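Local coordinates for nourseothricin acetyltransferase (PDB 5C82), which probably transfers an acetyl group from acetyl-coenzyme A to nourseothricin antibiotics, as a GNAT-family acetyltransferase linked to antibiotic resistance, at residues F36-T41 with C165-A170; L56-P61 with T147-P152; T169-G174 with A182-M187. The protein carries 1 engineered substitution. One frame throughout, in Å; residues are numbered along the deposited sequence.

Interaction 1 (F36-T41 with C165-A170)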
loop_
_atom_site.group_PDB
_atom_site.type_symbol
_atom_site.label_atom_id
_atom_site.label_comp_id
_atom_site.label_asym_id
_atom_site.label_seq_id
_atom_site.Cartn_x
_atom_site.Cartn_y
_atom_site.Cartn_z
ATOM N N PHE A 36 -15.473 10.447 5.373
ATOM C CA PHE A 36 -14.275 11.271 5.497
ATOM C C PHE A 36 -13.927 11.647 4.076
ATOM O O PHE A 36 -13.682 10.765 3.238
ATOM C CB PHE A 36 -13.132 10.549 6.213
ATOM C CG PHE A 36 -13.287 10.518 7.723
ATOM C CD1 PHE A 36 -14.069 9.546 8.341
ATOM C CD2 PHE A 36 -12.613 11.441 8.530
ATOM C CE1 PHE A 36 -14.192 9.505 9.736
ATOM C CE2 PHE A 36 -12.731 11.398 9.922
ATOM C CZ PHE A 36 -13.510 10.420 10.520
ATOM N N ARG A 37 -14.087 12.942 3.773
ATOM C CA ARG A 37 -13.788 13.512 2.465
ATOM C C ARG A 37 -12.295 13.723 2.440
ATOM O O ARG A 37 -11.720 14.273 3.394
ATOM C CB ARG A 37 -14.525 14.861 2.260
ATOM C CG ARG A 37 -14.304 15.476 0.866
ATOM C CD ARG A 37 -15.122 16.735 0.678
ATOM N NE ARG A 37 -16.543 16.434 0.484
ATOM C CZ ARG A 37 -17.528 17.316 0.636
ATOM N NH1 ARG A 37 -17.261 18.566 1.001
ATOM N NH2 ARG A 37 -18.788 16.950 0.444
ATOM N N VAL A 38 -11.668 13.228 1.370
ATOM C CA VAL A 38 -10.232 13.316 1.157
ATOM C C VAL A 38 -9.981 14.422 0.123
ATOM O O VAL A 38 -10.549 14.391 -0.969
ATOM C CB VAL A 38 -9.612 11.948 0.734
ATOM C CG1 VAL A 38 -8.140 12.098 0.393
ATOM C CG2 VAL A 38 -9.809 10.885 1.815
ATOM N N THR A 39 -9.153 15.398 0.488
ATOM C CA THR A 39 -8.806 16.512 -0.391
ATOM C C THR A 39 -7.293 16.503 -0.670
ATOM O O THR A 39 -6.483 16.562 0.263
ATOM C CB THR A 39 -9.292 17.841 0.233
ATOM O OG1 THR A 39 -10.714 17.838 0.292
ATOM C CG2 THR A 39 -8.795 19.074 -0.515
ATOM N N ALA A 40 -6.931 16.421 -1.958
ATOM C CA ALA A 40 -5.543 16.500 -2.390
ATOM C C ALA A 40 -5.231 18.002 -2.485
ATOM O O ALA A 40 -5.879 18.723 -3.240
ATOM C CB ALA A 40 -5.369 15.830 -3.742
ATOM N N THR A 41 -4.307 18.481 -1.640
ATOM C CA THR A 41 -3.933 19.903 -1.571
ATOM C C THR A 41 -2.739 20.243 -2.486
ATOM O O THR A 41 -2.364 21.413 -2.595
ATOM C CB THR A 41 -3.663 20.311 -0.112
ATOM O OG1 THR A 41 -2.551 19.558 0.362
ATOM C CG2 THR A 41 -4.844 20.049 0.792
ATOM N N CYS A 165 -2.050 6.457 9.219
ATOM C CA CYS A 165 -0.619 6.387 8.920
ATOM C C CYS A 165 -0.340 6.629 7.434
ATOM O O CYS A 165 0.801 6.647 7.006
ATOM C CB CYS A 165 -0.017 5.074 9.406
ATOM S SG CYS A 165 -0.511 3.631 8.446
ATOM N N GLY A 166 -1.397 6.795 6.664
ATOM C CA GLY A 166 -1.280 7.039 5.242
ATOM C C GLY A 166 -2.598 6.835 4.535
ATOM O O GLY A 166 -3.653 6.717 5.179
ATOM N N LEU A 167 -2.527 6.801 3.193
ATOM C CA LEU A 167 -3.676 6.635 2.311
ATOM C C LEU A 167 -3.220 6.340 0.888
ATOM O O LEU A 167 -2.056 6.571 0.565
ATOM C CB LEU A 167 -4.599 7.894 2.334
ATOM C CG LEU A 167 -4.141 9.183 1.603
ATOM C CD1 LEU A 167 -5.306 10.100 1.348
ATOM C CD2 LEU A 167 -3.201 9.986 2.440
ATOM N N ASP A 168 -4.136 5.850 0.046
ATOM C CA ASP A 168 -3.912 5.664 -1.394
ATOM C C ASP A 168 -5.204 6.045 -2.112
ATOM O O ASP A 168 -6.162 5.267 -2.130
ATOM C CB ASP A 168 -3.430 4.245 -1.775
ATOM C CG ASP A 168 -3.003 4.102 -3.253
ATOM O OD1 ASP A 168 -3.280 5.030 -4.063
ATOM O OD2 ASP A 168 -2.413 3.081 -3.596
ATOM N N THR A 169 -5.201 7.224 -2.746
ATOM C CA THR A 169 -6.366 7.761 -3.457
ATOM C C THR A 169 -6.655 7.049 -4.766
ATOM O O THR A 169 -7.707 7.264 -5.376
ATOM C CB THR A 169 -6.190 9.291 -3.705
ATOM O OG1 THR A 169 -5.056 9.494 -4.544
ATOM C CG2 THR A 169 -6.057 10.097 -2.416
ATOM N N ALA A 170 -5.702 6.241 -5.229
ATOM C CA ALA A 170 -5.787 5.562 -6.515
ATOM C C ALA A 170 -6.125 4.075 -6.405
ATOM O O ALA A 170 -6.399 3.459 -7.431
ATOM C CB ALA A 170 -4.472 5.762 -7.265
#

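Interaction 2 (L56-P61 with T147-P152)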
loop_
_atom_site.group_PDB
_atom_site.type_symbol
_atom_site.label_atom_id
_atom_site.label_comp_id
_atom_site.label_asym_id
_atom_site.label_seq_id
_atom_site.Cartn_x
_atom_site.Cartn_y
_atom_site.Cartn_z
ATOM N N LEU A 56 -25.393 6.998 3.176
ATOM C CA LEU A 56 -24.736 6.144 2.196
ATOM C C LEU A 56 -24.801 4.696 2.690
ATOM O O LEU A 56 -24.482 4.439 3.845
ATOM C CB LEU A 56 -23.260 6.592 2.023
ATOM C CG LEU A 56 -22.429 5.902 0.934
ATOM C CD1 LEU A 56 -21.653 6.925 0.126
ATOM C CD2 LEU A 56 -21.438 4.960 1.537
ATOM N N THR A 57 -25.250 3.775 1.829
ATOM C CA THR A 57 -25.227 2.358 2.129
ATOM C C THR A 57 -24.196 1.751 1.219
ATOM O O THR A 57 -24.318 1.849 0.006
ATOM C CB THR A 57 -26.583 1.646 2.038
ATOM O OG1 THR A 57 -27.484 2.217 2.989
ATOM C CG2 THR A 57 -26.447 0.114 2.294
ATOM N N LYS A 58 -23.175 1.119 1.821
ATOM C CA LYS A 58 -22.100 0.503 1.081
ATOM C C LYS A 58 -22.219 -1.005 1.139
ATOM O O LYS A 58 -22.192 -1.598 2.210
ATOM C CB LYS A 58 -20.724 1.036 1.548
ATOM C CG LYS A 58 -19.526 0.386 0.876
ATOM C CD LYS A 58 -19.150 1.032 -0.442
ATOM C CE LYS A 58 -18.074 0.276 -1.188
ATOM N NZ LYS A 58 -18.510 -1.074 -1.637
ATOM N N VAL A 59 -22.341 -1.607 -0.042
ATOM C CA VAL A 59 -22.450 -3.035 -0.282
ATOM C C VAL A 59 -21.188 -3.448 -1.063
ATOM O O VAL A 59 -20.822 -2.776 -2.036
ATOM C CB VAL A 59 -23.771 -3.330 -1.056
ATOM C CG1 VAL A 59 -23.833 -4.775 -1.524
ATOM C CG2 VAL A 59 -24.995 -2.978 -0.208
ATOM N N PHE A 60 -20.507 -4.510 -0.611
ATOM C CA PHE A 60 -19.267 -4.990 -1.236
ATOM C C PHE A 60 -19.522 -6.311 -1.993
ATOM O O PHE A 60 -20.064 -7.246 -1.394
ATOM C CB PHE A 60 -18.147 -5.198 -0.188
ATOM C CG PHE A 60 -17.788 -4.029 0.697
ATOM C CD1 PHE A 60 -18.435 -3.830 1.912
ATOM C CD2 PHE A 60 -16.752 -3.165 0.353
ATOM C CE1 PHE A 60 -18.081 -2.762 2.748
ATOM C CE2 PHE A 60 -16.390 -2.104 1.195
ATOM C CZ PHE A 60 -17.058 -1.913 2.388
ATOM N N PRO A 61 -19.086 -6.450 -3.275
ATOM C CA PRO A 61 -19.336 -7.712 -4.001
ATOM C C PRO A 61 -18.314 -8.819 -3.693
ATOM O O PRO A 61 -17.835 -9.505 -4.609
ATOM C CB PRO A 61 -19.361 -7.280 -5.482
ATOM C CG PRO A 61 -19.048 -5.769 -5.488
ATOM C CD PRO A 61 -18.435 -5.462 -4.157
ATOM N N THR A 147 -11.913 1.942 3.603
ATOM C CA THR A 147 -12.454 2.938 2.685
ATOM C C THR A 147 -12.855 4.186 3.473
ATOM O O THR A 147 -13.369 4.081 4.591
ATOM C CB THR A 147 -13.588 2.390 1.807
ATOM O OG1 THR A 147 -14.083 3.485 1.043
ATOM C CG2 THR A 147 -14.758 1.782 2.626
ATOM N N ASN A 148 -12.585 5.362 2.888
ATOM C CA ASN A 148 -12.889 6.671 3.455
ATOM C C ASN A 148 -14.404 6.851 3.765
ATOM O O ASN A 148 -14.774 7.656 4.629
ATOM C CB ASN A 148 -12.382 7.772 2.499
ATOM C CG ASN A 148 -13.246 7.881 1.273
ATOM O OD1 ASN A 148 -13.336 6.954 0.478
ATOM N ND2 ASN A 148 -14.034 8.937 1.190
ATOM N N VAL A 149 -15.266 6.124 3.045
ATOM C CA VAL A 149 -16.716 6.204 3.266
ATOM C C VAL A 149 -17.146 5.433 4.514
ATOM O O VAL A 149 -18.238 5.696 5.036
ATOM C CB VAL A 149 -17.568 5.845 2.030
ATOM C CG1 VAL A 149 -17.314 6.838 0.887
ATOM C CG2 VAL A 149 -17.373 4.394 1.587
ATOM N N ASN A 150 -16.272 4.513 5.022
ATOM C CA ASN A 150 -16.569 3.755 6.240
ATOM C C ASN A 150 -16.251 4.557 7.525
ATOM O O ASN A 150 -15.453 4.113 8.342
ATOM C CB ASN A 150 -15.908 2.359 6.238
ATOM C CG ASN A 150 -16.640 1.317 7.072
ATOM O OD1 ASN A 150 -17.456 1.619 7.929
ATOM N ND2 ASN A 150 -16.372 0.048 6.844
ATOM N N ALA A 151 -16.918 5.722 7.721
ATOM C CA ALA A 151 -16.765 6.560 8.939
ATOM C C ALA A 151 -16.943 5.735 10.268
ATOM O O ALA A 151 -16.127 5.906 11.168
ATOM C CB ALA A 151 -17.734 7.744 8.908
ATOM N N PRO A 152 -17.928 4.803 10.395
ATOM C CA PRO A 152 -18.035 4.011 11.644
ATOM C C PRO A 152 -16.869 3.059 11.953
ATOM O O PRO A 152 -16.560 2.861 13.117
ATOM C CB PRO A 152 -19.343 3.218 11.454
ATOM C CG PRO A 152 -20.128 4.020 10.393
ATOM C CD PRO A 152 -19.035 4.462 9.466
#

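Interaction 3 (T169-G174 with A182-M187)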
loop_
_atom_site.group_PDB
_atom_site.type_symbol
_atom_site.label_atom_id
_atom_site.label_comp_id
_atom_site.label_asym_id
_atom_site.label_seq_id
_atom_site.Cartn_x
_atom_site.Cartn_y
_atom_site.Cartn_z
ATOM N N THR A 169 -5.201 7.224 -2.746
ATOM C CA THR A 169 -6.366 7.761 -3.457
ATOM C C THR A 169 -6.655 7.049 -4.766
ATOM O O THR A 169 -7.707 7.264 -5.376
ATOM C CB THR A 169 -6.190 9.291 -3.705
ATOM O OG1 THR A 169 -5.056 9.494 -4.544
ATOM C CG2 THR A 169 -6.057 10.097 -2.416
ATOM N N ALA A 170 -5.702 6.241 -5.229
ATOM C CA ALA A 170 -5.787 5.562 -6.515
ATOM C C ALA A 170 -6.125 4.075 -6.405
ATOM O O ALA A 170 -6.399 3.459 -7.431
ATOM C CB ALA A 170 -4.472 5.762 -7.265
ATOM N N LEU A 171 -6.118 3.496 -5.166
ATOM C CA LEU A 171 -6.382 2.073 -4.905
ATOM C C LEU A 171 -7.653 1.539 -5.550
ATOM O O LEU A 171 -7.630 0.411 -6.048
ATOM C CB LEU A 171 -6.363 1.682 -3.399
ATOM C CG LEU A 171 -6.148 0.135 -3.163
ATOM C CD1 LEU A 171 -4.718 -0.358 -3.609
ATOM C CD2 LEU A 171 -6.460 -0.298 -1.725
ATOM N N TYR A 172 -8.736 2.333 -5.556
ATOM C CA TYR A 172 -10.028 1.908 -6.092
ATOM C C TYR A 172 -10.358 2.384 -7.497
ATOM O O TYR A 172 -11.507 2.204 -7.925
ATOM C CB TYR A 172 -11.155 2.316 -5.134
ATOM C CG TYR A 172 -11.007 1.719 -3.756
ATOM C CD1 TYR A 172 -10.936 0.340 -3.576
ATOM C CD2 TYR A 172 -11.005 2.528 -2.624
ATOM C CE1 TYR A 172 -10.812 -0.218 -2.305
ATOM C CE2 TYR A 172 -10.890 1.982 -1.348
ATOM C CZ TYR A 172 -10.766 0.611 -1.196
ATOM O OH TYR A 172 -10.675 0.071 0.058
ATOM N N ASP A 173 -9.396 2.985 -8.210
ATOM C CA ASP A 173 -9.633 3.451 -9.582
ATOM C C ASP A 173 -9.915 2.237 -10.499
ATOM O O ASP A 173 -9.190 1.241 -10.453
ATOM C CB ASP A 173 -8.455 4.298 -10.095
ATOM C CG ASP A 173 -8.611 4.788 -11.526
ATOM O OD1 ASP A 173 -8.232 4.034 -12.462
ATOM O OD2 ASP A 173 -9.131 5.914 -11.716
ATOM N N GLY A 174 -11.014 2.315 -11.250
ATOM C CA GLY A 174 -11.443 1.270 -12.171
ATOM C C GLY A 174 -12.195 0.122 -11.526
ATOM O O GLY A 174 -12.452 -0.887 -12.181
ATOM N N ALA A 182 -8.441 4.720 -0.348
ATOM C CA ALA A 182 -8.051 3.768 0.694
ATOM C C ALA A 182 -7.364 4.541 1.835
ATOM O O ALA A 182 -6.506 5.360 1.577
ATOM C CB ALA A 182 -7.119 2.713 0.117
ATOM N N LEU A 183 -7.792 4.351 3.066
ATOM C CA LEU A 183 -7.147 5.010 4.198
ATOM C C LEU A 183 -6.368 3.958 4.960
ATOM O O LEU A 183 -6.860 2.829 5.162
ATOM C CB LEU A 183 -8.135 5.737 5.127
ATOM C CG LEU A 183 -9.080 6.789 4.520
ATOM C CD1 LEU A 183 -9.942 7.396 5.612
ATOM C CD2 LEU A 183 -8.322 7.900 3.700
ATOM N N TYR A 184 -5.146 4.322 5.359
ATOM C CA TYR A 184 -4.247 3.420 6.064
ATOM C C TYR A 184 -4.112 3.786 7.529
ATOM O O TYR A 184 -3.975 4.961 7.857
ATOM C CB TYR A 184 -2.890 3.348 5.344
ATOM C CG TYR A 184 -2.984 2.862 3.905
ATOM C CD1 TYR A 184 -3.925 1.909 3.530
ATOM C CD2 TYR A 184 -2.052 3.265 2.949
ATOM C CE1 TYR A 184 -3.977 1.418 2.231
ATOM C CE2 TYR A 184 -2.107 2.787 1.640
ATOM C CZ TYR A 184 -3.080 1.873 1.285
ATOM O OH TYR A 184 -3.140 1.358 0.014
HETATM N N MSE A 185 -4.264 2.783 8.424
HETATM C CA MSE A 185 -4.158 3.021 9.868
HETATM C C MSE A 185 -3.245 2.002 10.504
HETATM O O MSE A 185 -3.218 0.836 10.099
HETATM C CB MSE A 185 -5.542 3.046 10.559
HETATM C CG MSE A 185 -6.545 4.031 9.918
HETATM SE SE MSE A 185 -8.236 4.070 10.833
HETATM C CE MSE A 185 -7.688 5.138 12.482
ATOM N N SER A 186 -2.470 2.439 11.482
ATOM C CA SER A 186 -1.554 1.534 12.138
ATOM C C SER A 186 -1.582 1.691 13.643
ATOM O O SER A 186 -2.009 2.722 14.167
ATOM C CB SER A 186 -0.132 1.701 11.611
ATOM O OG SER A 186 0.374 2.983 11.946
HETATM N N MSE A 187 -1.077 0.661 14.323
HETATM C CA MSE A 187 -0.941 0.622 15.764
HETATM C C MSE A 187 0.371 -0.060 16.078
HETATM O O MSE A 187 0.566 -1.154 15.548
HETATM C CB MSE A 187 -2.083 -0.222 16.348
HETATM C CG MSE A 187 -2.194 -0.127 17.800
HETATM SE SE MSE A 187 -3.662 -1.218 18.385
HETATM C CE MSE A 187 -2.870 -3.014 18.306
#

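Interaction 1 (F36-T41 with C165-A170)
One methyl group carries the whole contact on its side: V38 CG1 meets two residues of 165-170, and no hydrogen bond crosses between the segments. It lies 3.6 Å from L167 CD1 and 4.0 Å from T169 CG2, so it touches L167, the last strand residue but one, and T169, the first residue of the loop. With chi1 at 175°, CG1 lies anti to the V38 backbone N and faces 165-170, while CG2 is turned to the backbone-N side. The side chains of V38 and L167 run alongside each other in opposite senses, touching through their terminal methyls. T169 adds its methyl alone. Past L167 the chain turns away in an Asx turn, in which D168 OD1 accepts from A170 N at 2.9 Å, the donor standing above the carboxylate plane. The second subunit takes the remaining polar ends, its C165 O bonding to T169 OG1 and its R105 forming a salt bridge with D168 OD2. A classic bulge sets C165 and G166 together opposite Y184. The contact thus joins strand 34-40, an edge of the three-stranded antiparallel sheet, to strand 163-168, the outermost strand, within this chain, of the mixed sheet, which runs on into the second subunit through an antiparallel ladder.

Interaction 2 (L56-P61 with T147-P152)
The ammonium of K58, whose aliphatic chain meets V149, folds back on its own segment: NZ donates to V59 O at 2.9 Å, approaching 60° out of the carbonyl plane. The segment facing it is the turn of the GNAT fold that leads from strand 141-147 of the mixed sheet into helix 151-158. This is a type I beta turn from T147 to N150, closed by N150 N to T147 O at 3.0 Å. A weak bond from A151 N to V149 O makes N150 the centre of an inverse gamma turn as well, and N150 is also the N-cap of the helix, its OD1 accepting weakly from A153 N.

V149, at the third position of the turn, presents its side chain to strand 44-58. L56, with CG anti to the backbone N (chi1 -174°), brings CD2 to 4.0 Å from V149 CB, the two side chains crossing at about a right angle. K58 CD comes to 4.3 Å from V149 CG2, a looser touch. No hydrogen bond links the segments; the end of strand 44-58 and the residues after it meet this turn through apolar side chains. E180 is a further neighbour of V149. T147 directs OG1 to E180 and leaves its methyl for F60. One face of the F60 ring lies against its own segment, with K58 CG 3.7 Å above the plane and offset toward the rim, while the edge of the ring meets the turn, F60 CZ standing 4.4 Å from T147 CG2.

Interaction 3 (T169-G174 with A182-M187)
The last two strands of the GNAT fold, 163-168 and 182-188, run antiparallel, and the loop joining them curls back over the start of the second strand at this contact. Its first part is a type I beta turn from A170 to D173, closed by D173 N to A170 O at 3.1 Å. L171 and Y172 occupy the two central positions of that turn and both reach A182, the first residue of the strand segment.

A182 CB is the focus of the packing. L171 meets it twice, through CD2 at 3.6 Å and through CB at 3.7 Å. Y172 comes to the backbone of the same residue, with CE2 3.8 Å from A182 N and the ring inclined to it. In Y172, CG is anti to the carbonyl carbon (chi1 -59°), and the ring runs past A182 to place OH where it hydrogen-bonds to E145 OE2. The loop thus packs on A182 and hydrogen-bonds to the next strand, 141-147. No hydrogen bond passes directly between the two segments.

The second subunit covers part of this region: its N103 donates a hydrogen bond from ND2 to L171 O, its R105 packs on A170 and L171, and its Y184 packs on Y184 of this chain. At the far end of the L171 side chain, CD2 lies 4.1 Å from Y184 OH.

Overall arrangement
After the first strands and helix, the chain reaches strand 34-40, where interaction 1 opens a long loop that closes at the end of strand 163-168. Interaction 2 lies wholly within that loop, opening at the end of strand 44-58 and closing at the entry to helix 151-158. Interaction 3 begins on T169 and A170, where interaction 1 ends, and closes a short loop on strand 182-188. Interaction 1 joins the three-stranded sheet to the edge of the mixed sheet, interaction 2 to the turn after strand 141-147, and the two are themselves joined by F36 O with N148 ND2. Interactions 1 and 3 both lie at the edge of the mixed sheet that faces the second subunit.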